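Local coordinates for endoglucanase (Uncultured bacterium, PDB 3X17), which probably hydrolyses internal beta-1,4-glucosidic bonds of cellulose, as a glycoside hydrolase family 9 endoglucanase with an N-terminal Ig-like domain, at residues 514-519 with 534-539; 475-480 with 527-532. All coordinates share one frame; numbering follows the deposited sequence.

Contact 1: residues 514-519 with 534-539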
ATOM      1  N   HIS A 514      -7.268 -12.981  12.733  1.00 39.12           N
ATOM      2  CA  HIS A 514      -7.887 -14.198  12.207  1.00 40.35           C
ATOM      3  C   HIS A 514      -6.875 -15.076  11.503  1.00 41.41           C
ATOM      4  O   HIS A 514      -6.791 -15.063  10.278  1.00 42.65           O
ATOM      5  CB  HIS A 514      -9.063 -13.874  11.271  1.00 42.30           C
ATOM      6  CG  HIS A 514     -10.112 -13.008  11.901  1.00 48.76           C
ATOM      7  ND1 HIS A 514     -10.199 -11.654  11.653  1.00 55.45           N
ATOM      8  CD2 HIS A 514     -11.003 -13.264  12.889  1.00 53.81           C
ATOM      9  CE1 HIS A 514     -11.142 -11.126  12.415  1.00 58.21           C
ATOM     10  NE2 HIS A 514     -11.629 -12.076  13.193  1.00 57.62           N
ATOM     11  N   PRO A 515      -6.116 -15.861  12.275  1.00 42.01           N
ATOM     12  CA  PRO A 515      -5.014 -16.680  11.771  1.00 43.14           C
ATOM     13  C   PRO A 515      -5.424 -17.789  10.803  1.00 42.75           C
ATOM     14  O   PRO A 515      -6.526 -18.307  10.896  1.00 40.76           O
ATOM     15  CB  PRO A 515      -4.434 -17.320  13.041  1.00 45.21           C
ATOM     16  CG  PRO A 515      -5.541 -17.265  14.058  1.00 43.86           C
ATOM     17  CD  PRO A 515      -6.328 -16.031  13.721  1.00 43.45           C
ATOM     18  N   GLN A 516      -4.457 -18.235  10.001  1.00 42.21           N
ATOM     19  CA  GLN A 516      -4.627 -19.287   9.009  1.00 44.53           C
ATOM     20  C   GLN A 516      -3.536 -20.322   9.206  1.00 44.43           C
ATOM     21  O   GLN A 516      -3.578 -21.383   8.608  1.00 43.81           O
ATOM     22  CB  GLN A 516      -4.453 -18.732   7.594  1.00 42.63           C
ATOM     23  CG  GLN A 516      -5.399 -17.623   7.264  1.00 50.96           C
ATOM     24  CD  GLN A 516      -6.163 -17.876   5.984  1.00 58.99           C
ATOM     25  OE1 GLN A 516      -7.180 -17.228   5.734  1.00 68.95           O
ATOM     26  NE2 GLN A 516      -5.662 -18.785   5.144  1.00 55.09           N
ATOM     27  N   THR A 517      -2.484 -19.938   9.909  1.00 42.40           N
ATOM     28  CA  THR A 517      -1.330 -20.790  10.029  1.00 44.28           C
ATOM     29  C   THR A 517      -1.015 -21.018  11.502  1.00 45.69           C
ATOM     30  O   THR A 517      -1.784 -20.629  12.383  1.00 46.78           O
ATOM     31  CB  THR A 517      -0.097 -20.188   9.312  1.00 42.67           C
ATOM     32  OG1 THR A 517       0.336 -19.014  10.011  1.00 42.32           O
ATOM     33  CG2 THR A 517      -0.444 -19.793   7.892  1.00 45.76           C
ATOM     34  N   LYS A 518       0.119 -21.660  11.751  1.00 47.56           N
ATOM     35  CA  LYS A 518       0.393 -22.253  13.047  1.00 49.57           C
ATOM     36  C   LYS A 518       0.924 -21.209  14.032  1.00 48.47           C
ATOM     37  O   LYS A 518       0.649 -21.283  15.234  1.00 47.47           O
ATOM     38  CB  LYS A 518       1.394 -23.409  12.896  1.00 50.78           C
ATOM     39  CG  LYS A 518       1.494 -24.302  14.137  1.00 59.34           C
ATOM     40  CD  LYS A 518       1.724 -25.786  13.771  1.00 70.59           C
ATOM     41  CE  LYS A 518       2.749 -26.455  14.715  1.00 71.84           C
ATOM     42  NZ  LYS A 518       4.136 -25.902  14.584  1.00 72.03           N
ATOM     43  N   ALA A 519       1.648 -20.221  13.516  1.00 48.08           N
ATOM     44  CA  ALA A 519       2.595 -19.473  14.342  1.00 50.53           C
ATOM     45  C   ALA A 519       2.029 -18.224  15.021  1.00 50.30           C
ATOM     46  O   ALA A 519       2.749 -17.530  15.735  1.00 52.93           O
ATOM     47  CB  ALA A 519       3.855 -19.133  13.550  1.00 52.45           C
ATOM     48  N   ASP A 534       6.592 -18.986   7.215  1.00 37.10           N
ATOM     49  CA  ASP A 534       5.324 -19.703   7.001  1.00 42.14           C
ATOM     50  C   ASP A 534       4.091 -18.812   7.159  1.00 41.44           C
ATOM     51  O   ASP A 534       2.994 -19.192   6.771  1.00 41.45           O
ATOM     52  CB  ASP A 534       5.205 -20.860   8.016  1.00 44.65           C
ATOM     53  CG  ASP A 534       6.566 -21.406   8.448  1.00 55.68           C
ATOM     54  OD1 ASP A 534       7.185 -20.835   9.396  1.00 60.29           O
ATOM     55  OD2 ASP A 534       7.057 -22.355   7.779  1.00 59.44           O
ATOM     56  N   SER A 535       4.228 -17.728   7.914  1.00 41.81           N
ATOM     57  CA  SER A 535       3.065 -16.920   8.259  1.00 39.78           C
ATOM     58  C   SER A 535       2.746 -16.004   7.109  1.00 39.88           C
ATOM     59  O   SER A 535       3.225 -14.874   7.054  1.00 40.99           O
ATOM     60  CB  SER A 535       3.306 -16.105   9.526  1.00 39.75           C
ATOM     61  OG  SER A 535       2.138 -15.380   9.871  1.00 43.12           O
ATOM     62  N   TYR A 536       1.994 -16.521   6.145  1.00 38.85           N
ATOM     63  CA  TYR A 536       1.638 -15.743   4.994  1.00 38.74           C
ATOM     64  C   TYR A 536       0.481 -14.774   5.300  1.00 38.55           C
ATOM     65  O   TYR A 536       0.232 -13.838   4.542  1.00 40.03           O
ATOM     66  CB  TYR A 536       1.330 -16.664   3.812  1.00 39.00           C
ATOM     67  CG  TYR A 536       0.159 -17.611   4.036  1.00 42.42           C
ATOM     68  CD1 TYR A 536      -1.146 -17.155   3.948  1.00 38.69           C
ATOM     69  CD2 TYR A 536       0.360 -18.975   4.300  1.00 41.11           C
ATOM     70  CE1 TYR A 536      -2.245 -18.019   4.182  1.00 39.14           C
ATOM     71  CE2 TYR A 536      -0.730 -19.839   4.523  1.00 38.25           C
ATOM     72  CZ  TYR A 536      -2.027 -19.346   4.455  1.00 38.57           C
ATOM     73  OH  TYR A 536      -3.129 -20.168   4.623  1.00 45.06           O
ATOM     74  N   GLU A 537      -0.213 -14.965   6.395  1.00 36.31           N
ATOM     75  CA  GLU A 537      -1.301 -14.070   6.708  1.00 37.27           C
ATOM     76  C   GLU A 537      -0.895 -12.877   7.569  1.00 36.93           C
ATOM     77  O   GLU A 537      -1.670 -12.049   7.906  1.00 35.33           O
ATOM     78  CB  GLU A 537      -2.486 -14.837   7.290  1.00 37.44           C
ATOM     79  CG  GLU A 537      -2.454 -15.119   8.733  1.00 37.36           C
ATOM     80  CD  GLU A 537      -1.562 -16.239   9.083  1.00 43.02           C
ATOM     81  OE1 GLU A 537      -1.864 -17.038   9.956  1.00 64.29           O
ATOM     82  OE2 GLU A 537      -0.519 -16.300   8.481  1.00 43.51           O
ATOM     83  N   THR A 538       0.368 -12.800   7.876  1.00 35.98           N
ATOM     84  CA  THR A 538       0.889 -11.854   8.841  1.00 35.73           C
ATOM     85  C   THR A 538       2.182 -11.237   8.302  1.00 35.33           C
ATOM     86  O   THR A 538       2.508 -10.076   8.587  1.00 33.79           O
ATOM     87  CB  THR A 538       1.163 -12.640  10.136  1.00 35.75           C
ATOM     88  OG1 THR A 538       0.063 -12.494  11.044  1.00 40.03           O
ATOM     89  CG2 THR A 538       2.437 -12.342  10.735  1.00 29.58           C
ATOM     90  N   ASN A 539       2.945 -12.028   7.551  1.00 31.71           N
ATOM     91  CA  ASN A 539       4.333 -11.678   7.266  1.00 32.30           C
ATOM     92  C   ASN A 539       4.653 -11.800   5.787  1.00 31.21           C
ATOM     93  O   ASN A 539       5.799 -12.066   5.384  1.00 32.23           O
ATOM     94  CB  ASN A 539       5.297 -12.534   8.088  1.00 32.82           C
ATOM     95  CG  ASN A 539       6.653 -11.874   8.266  1.00 35.13           C
ATOM     96  OD1 ASN A 539       6.754 -10.652   8.491  1.00 33.96           O
ATOM     97  ND2 ASN A 539       7.709 -12.671   8.173  1.00 27.55           N
TER

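Contact 2: residues 475-480 with 527-532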
ATOM      1  N   LEU A 475       5.004  -4.177  19.259  1.00 38.57           N
ATOM      2  CA  LEU A 475       6.061  -5.178  18.996  1.00 35.61           C
ATOM      3  C   LEU A 475       7.389  -4.507  18.660  1.00 37.14           C
ATOM      4  O   LEU A 475       8.382  -5.175  18.382  1.00 37.08           O
ATOM      5  CB  LEU A 475       5.643  -6.102  17.850  1.00 35.68           C
ATOM      6  CG  LEU A 475       4.361  -6.886  18.132  1.00 30.66           C
ATOM      7  CD1 LEU A 475       3.959  -7.678  16.908  1.00 31.39           C
ATOM      8  CD2 LEU A 475       4.456  -7.779  19.427  1.00 29.45           C
ATOM      9  N   ALA A 476       7.397  -3.174  18.641  1.00 35.72           N
ATOM     10  CA  ALA A 476       8.601  -2.450  18.320  1.00 35.54           C
ATOM     11  C   ALA A 476       9.169  -2.950  16.989  1.00 34.35           C
ATOM     12  O   ALA A 476      10.393  -3.145  16.852  1.00 32.59           O
ATOM     13  CB  ALA A 476       9.635  -2.626  19.456  1.00 37.65           C
ATOM     14  N   LYS A 477       8.270  -3.231  16.046  1.00 32.02           N
ATOM     15  CA  LYS A 477       8.641  -3.907  14.793  1.00 30.55           C
ATOM     16  C   LYS A 477       8.588  -2.922  13.644  1.00 31.36           C
ATOM     17  O   LYS A 477       7.593  -2.200  13.479  1.00 33.25           O
ATOM     18  CB  LYS A 477       7.655  -5.035  14.497  1.00 30.99           C
ATOM     19  CG  LYS A 477       8.091  -5.994  13.353  1.00 31.58           C
ATOM     20  CD  LYS A 477       9.176  -6.975  13.825  1.00 27.78           C
ATOM     21  CE  LYS A 477       9.762  -7.798  12.656  1.00 28.50           C
ATOM     22  NZ  LYS A 477      11.157  -8.332  12.957  1.00 33.71           N
ATOM     23  N   SER A 478       9.577  -2.977  12.769  1.00 31.86           N
ATOM     24  CA  SER A 478       9.433  -2.317  11.457  1.00 32.24           C
ATOM     25  C   SER A 478       8.819  -3.338  10.517  1.00 32.10           C
ATOM     26  O   SER A 478       9.305  -4.472  10.451  1.00 32.12           O
ATOM     27  CB  SER A 478      10.794  -1.922  10.902  1.00 31.77           C
ATOM     28  OG  SER A 478      10.710  -1.667   9.495  1.00 32.71           O
ATOM     29  N   TYR A 479       7.718  -2.981   9.862  1.00 29.43           N
ATOM     30  CA  TYR A 479       7.048  -3.943   8.999  1.00 29.50           C
ATOM     31  C   TYR A 479       7.523  -3.826   7.560  1.00 30.84           C
ATOM     32  O   TYR A 479       6.949  -4.440   6.674  1.00 30.54           O
ATOM     33  CB  TYR A 479       5.526  -3.780   9.083  1.00 29.66           C
ATOM     34  CG  TYR A 479       4.944  -4.221  10.440  1.00 31.15           C
ATOM     35  CD1 TYR A 479       4.970  -5.567  10.843  1.00 30.61           C
ATOM     36  CD2 TYR A 479       4.442  -3.281  11.340  1.00 30.77           C
ATOM     37  CE1 TYR A 479       4.430  -5.976  12.089  1.00 30.31           C
ATOM     38  CE2 TYR A 479       3.894  -3.674  12.589  1.00 35.47           C
ATOM     39  CZ  TYR A 479       3.910  -5.020  12.955  1.00 31.69           C
ATOM     40  OH  TYR A 479       3.385  -5.387  14.177  1.00 31.87           O
ATOM     41  N   VAL A 480       8.558  -3.014   7.322  1.00 30.68           N
ATOM     42  CA  VAL A 480       9.068  -2.847   5.971  1.00 29.41           C
ATOM     43  C   VAL A 480      10.458  -3.443   5.862  1.00 29.62           C
ATOM     44  O   VAL A 480      11.367  -3.067   6.608  1.00 29.89           O
ATOM     45  CB  VAL A 480       9.123  -1.370   5.521  1.00 29.95           C
ATOM     46  CG1 VAL A 480       9.597  -1.305   4.062  1.00 25.61           C
ATOM     47  CG2 VAL A 480       7.770  -0.714   5.645  1.00 26.26           C
ATOM     48  N   ARG A 527      -0.842  -7.207  18.303  1.00 37.53           N
ATOM     49  CA  ARG A 527       0.198  -8.164  18.595  1.00 39.41           C
ATOM     50  C   ARG A 527       0.123  -9.452  17.790  1.00 39.72           C
ATOM     51  O   ARG A 527       0.978 -10.324  17.958  1.00 38.06           O
ATOM     52  CB  ARG A 527       0.221  -8.496  20.081  1.00 42.16           C
ATOM     53  CG  ARG A 527       0.989  -7.484  20.900  1.00 40.62           C
ATOM     54  CD  ARG A 527       1.023  -7.939  22.350  1.00 44.40           C
ATOM     55  NE  ARG A 527       1.838  -7.052  23.153  1.00 45.54           N
ATOM     56  CZ  ARG A 527       1.369  -5.946  23.715  1.00 45.25           C
ATOM     57  NH1 ARG A 527       0.085  -5.643  23.604  1.00 43.17           N
ATOM     58  NH2 ARG A 527       2.180  -5.170  24.411  1.00 47.46           N
ATOM     59  N   GLY A 528      -0.883  -9.574  16.924  1.00 37.63           N
ATOM     60  CA  GLY A 528      -1.089 -10.819  16.166  1.00 37.68           C
ATOM     61  C   GLY A 528      -0.198 -11.018  14.946  1.00 36.27           C
ATOM     62  O   GLY A 528      -0.670 -11.065  13.830  1.00 34.09           O
ATOM     63  N   TYR A 529       1.111 -11.092  15.153  1.00 38.26           N
ATOM     64  CA  TYR A 529       2.057 -11.103  14.021  1.00 38.59           C
ATOM     65  C   TYR A 529       3.253 -11.959  14.380  1.00 36.28           C
ATOM     66  O   TYR A 529       3.698 -11.929  15.517  1.00 37.74           O
ATOM     67  CB  TYR A 529       2.555  -9.682  13.710  1.00 37.23           C
ATOM     68  CG  TYR A 529       3.849  -9.646  12.911  1.00 36.06           C
ATOM     69  CD1 TYR A 529       3.825  -9.620  11.520  1.00 29.69           C
ATOM     70  CD2 TYR A 529       5.090  -9.612  13.552  1.00 32.68           C
ATOM     71  CE1 TYR A 529       5.017  -9.549  10.775  1.00 32.95           C
ATOM     72  CE2 TYR A 529       6.291  -9.565  12.812  1.00 30.48           C
ATOM     73  CZ  TYR A 529       6.241  -9.586  11.420  1.00 32.42           C
ATOM     74  OH  TYR A 529       7.411  -9.527  10.673  1.00 31.90           O
ATOM     75  N   ALA A 530       3.861 -12.598  13.391  1.00 36.48           N
ATOM     76  CA  ALA A 530       5.078 -13.391  13.645  1.00 36.21           C
ATOM     77  C   ALA A 530       6.069 -13.293  12.512  1.00 37.11           C
ATOM     78  O   ALA A 530       5.750 -13.611  11.361  1.00 37.69           O
ATOM     79  CB  ALA A 530       4.733 -14.861  13.912  1.00 36.04           C
ATOM     80  N   ASP A 531       7.304 -12.943  12.838  1.00 36.66           N
ATOM     81  CA  ASP A 531       8.305 -12.830  11.785  1.00 36.43           C
ATOM     82  C   ASP A 531       8.844 -14.211  11.397  1.00 36.48           C
ATOM     83  O   ASP A 531       9.974 -14.552  11.698  1.00 35.15           O
ATOM     84  CB  ASP A 531       9.434 -11.879  12.191  1.00 35.73           C
ATOM     85  CG  ASP A 531      10.447 -11.651  11.063  1.00 36.60           C
ATOM     86  OD1 ASP A 531      10.207 -12.122   9.915  1.00 34.34           O
ATOM     87  OD2 ASP A 531      11.466 -10.978  11.330  1.00 37.45           O
ATOM     88  N   VAL A 532       8.045 -14.985  10.678  1.00 38.15           N
ATOM     89  CA  VAL A 532       8.494 -16.300  10.260  1.00 41.18           C
ATOM     90  C   VAL A 532       7.968 -16.577   8.858  1.00 39.11           C
ATOM     91  O   VAL A 532       6.869 -16.116   8.493  1.00 38.22           O
ATOM     92  CB  VAL A 532       8.015 -17.410  11.240  1.00 41.48           C
ATOM     93  CG1 VAL A 532       6.496 -17.457  11.293  1.00 42.33           C
ATOM     94  CG2 VAL A 532       8.537 -18.747  10.797  1.00 48.40           C
TER

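Contact 1: residues 514-519 with 534-539
Glu537 reaches back across one long loop, between helices 494-499 and 543-558 of the (alpha/alpha)6-barrel domain, to collect the backbone N-H groups of Gln516 and Thr517, a worked example of how a carboxylate can organise irregular chain. Within this loop Ser535 centres an inverse gamma turn. At the base of Glu537, CB lies 4.0 Å from Gln516 CG, and its own CG runs past the same methylene, the Glu537 and Gln516 chains lying alongside and antiparallel. With Glu537 CG set between the backbone N and the carbonyl carbon (chi1 84°) and a second bend at chi2, CD is turned toward the 516-517 backbone. OE1 there accepts three bonds: from Gln516 N at 2.9 Å, nearly straight at 171°, from Thr517 N, and from Thr517 OG1 at 3.0 Å. The two amides come from above the carboxylate plane, whereas the hydroxyl uses the syn lone pair. Ser535 OG donates to OE2 at 3.1 Å, so both oxygens are held and rotation of the buried group is restricted. Beside them Thr517 CG2 packs 3.4 Å from Tyr536 CE2, and at that ring's edge Gln516 NE2, 2.9 Å away, donates to Tyr536 OH.

Contact 2: residues 475-480 with 527-532
The rings of Tyr479 and Tyr529 form a T-shaped (edge-to-face) stack, with planes at 84° and centroids 5.0 Å apart. Tyr479 supplies the edge: its CE1 sits over the centre of one face of Tyr529, 3.6 Å above the plane. One face of Tyr479 is in turn covered, toward its rim, by Lys477 CB. The pair illustrates how loops of the (alpha/alpha)6-barrel domain can be joined without regular secondary structure, here across two inverse gamma turns centred on Gly528 and Asp531. Around Tyr529 the packing continues obliquely, with Leu475 CD1 4.0 Å from Tyr529 CB and Lys477 CE 3.5 Å from Tyr529 OH. Leu475 CD2, the other branch, rests on Arg527 CG at 3.8 Å. Lys477 leaves the backbone with CG anti to N (chi1 -169°) and bends at chi2, which brings CG, CD and CE past Tyr529 CE2 and OH, roughly perpendicular to that side chain, and delivers NZ to Asp531. Were Tyr529 replaced by an alanine, the Tyr479 edge and the Lys477 methylenes would probably face a gap, and Asn539 OD1 would lose its probable hydroxyl partner. The charged ends have further mates: Lys477 NZ bonds Pro487 O, Asp531 OD2 accepts from Arg489 N, and Arg527 NH2 forms a salt bridge with Asp81, in the Ig-like domain. Within the contact, the Lys477-Asp531 salt bridge closes with NZ 3.1 Å from OD2, approaching from above the carboxylate plane.

In the fold
Contacts 1 and 2 interlock along the chain, since their segments alternate: 475-480, then 514-519, 527-532 and 534-539. Their centres lie about 12 Å apart, and Asn539 joins them directly. Its ND2 probably hydrogen-bonds Asp531 OD1 at 3.1 Å, while its OD1 faces Tyr529 OH; Thr538 packs against Tyr529 alongside. Tyr529 and Asp531 of contact 2 thus meet the same segment whose Glu537 carries contact 1. In family 9 enzymes the chain entering the last barrel helix usually carries the proton-donating glutamate, so 534-539 probably lies close to the active site. Neither contact supplies a ligand to the zinc or calcium ions.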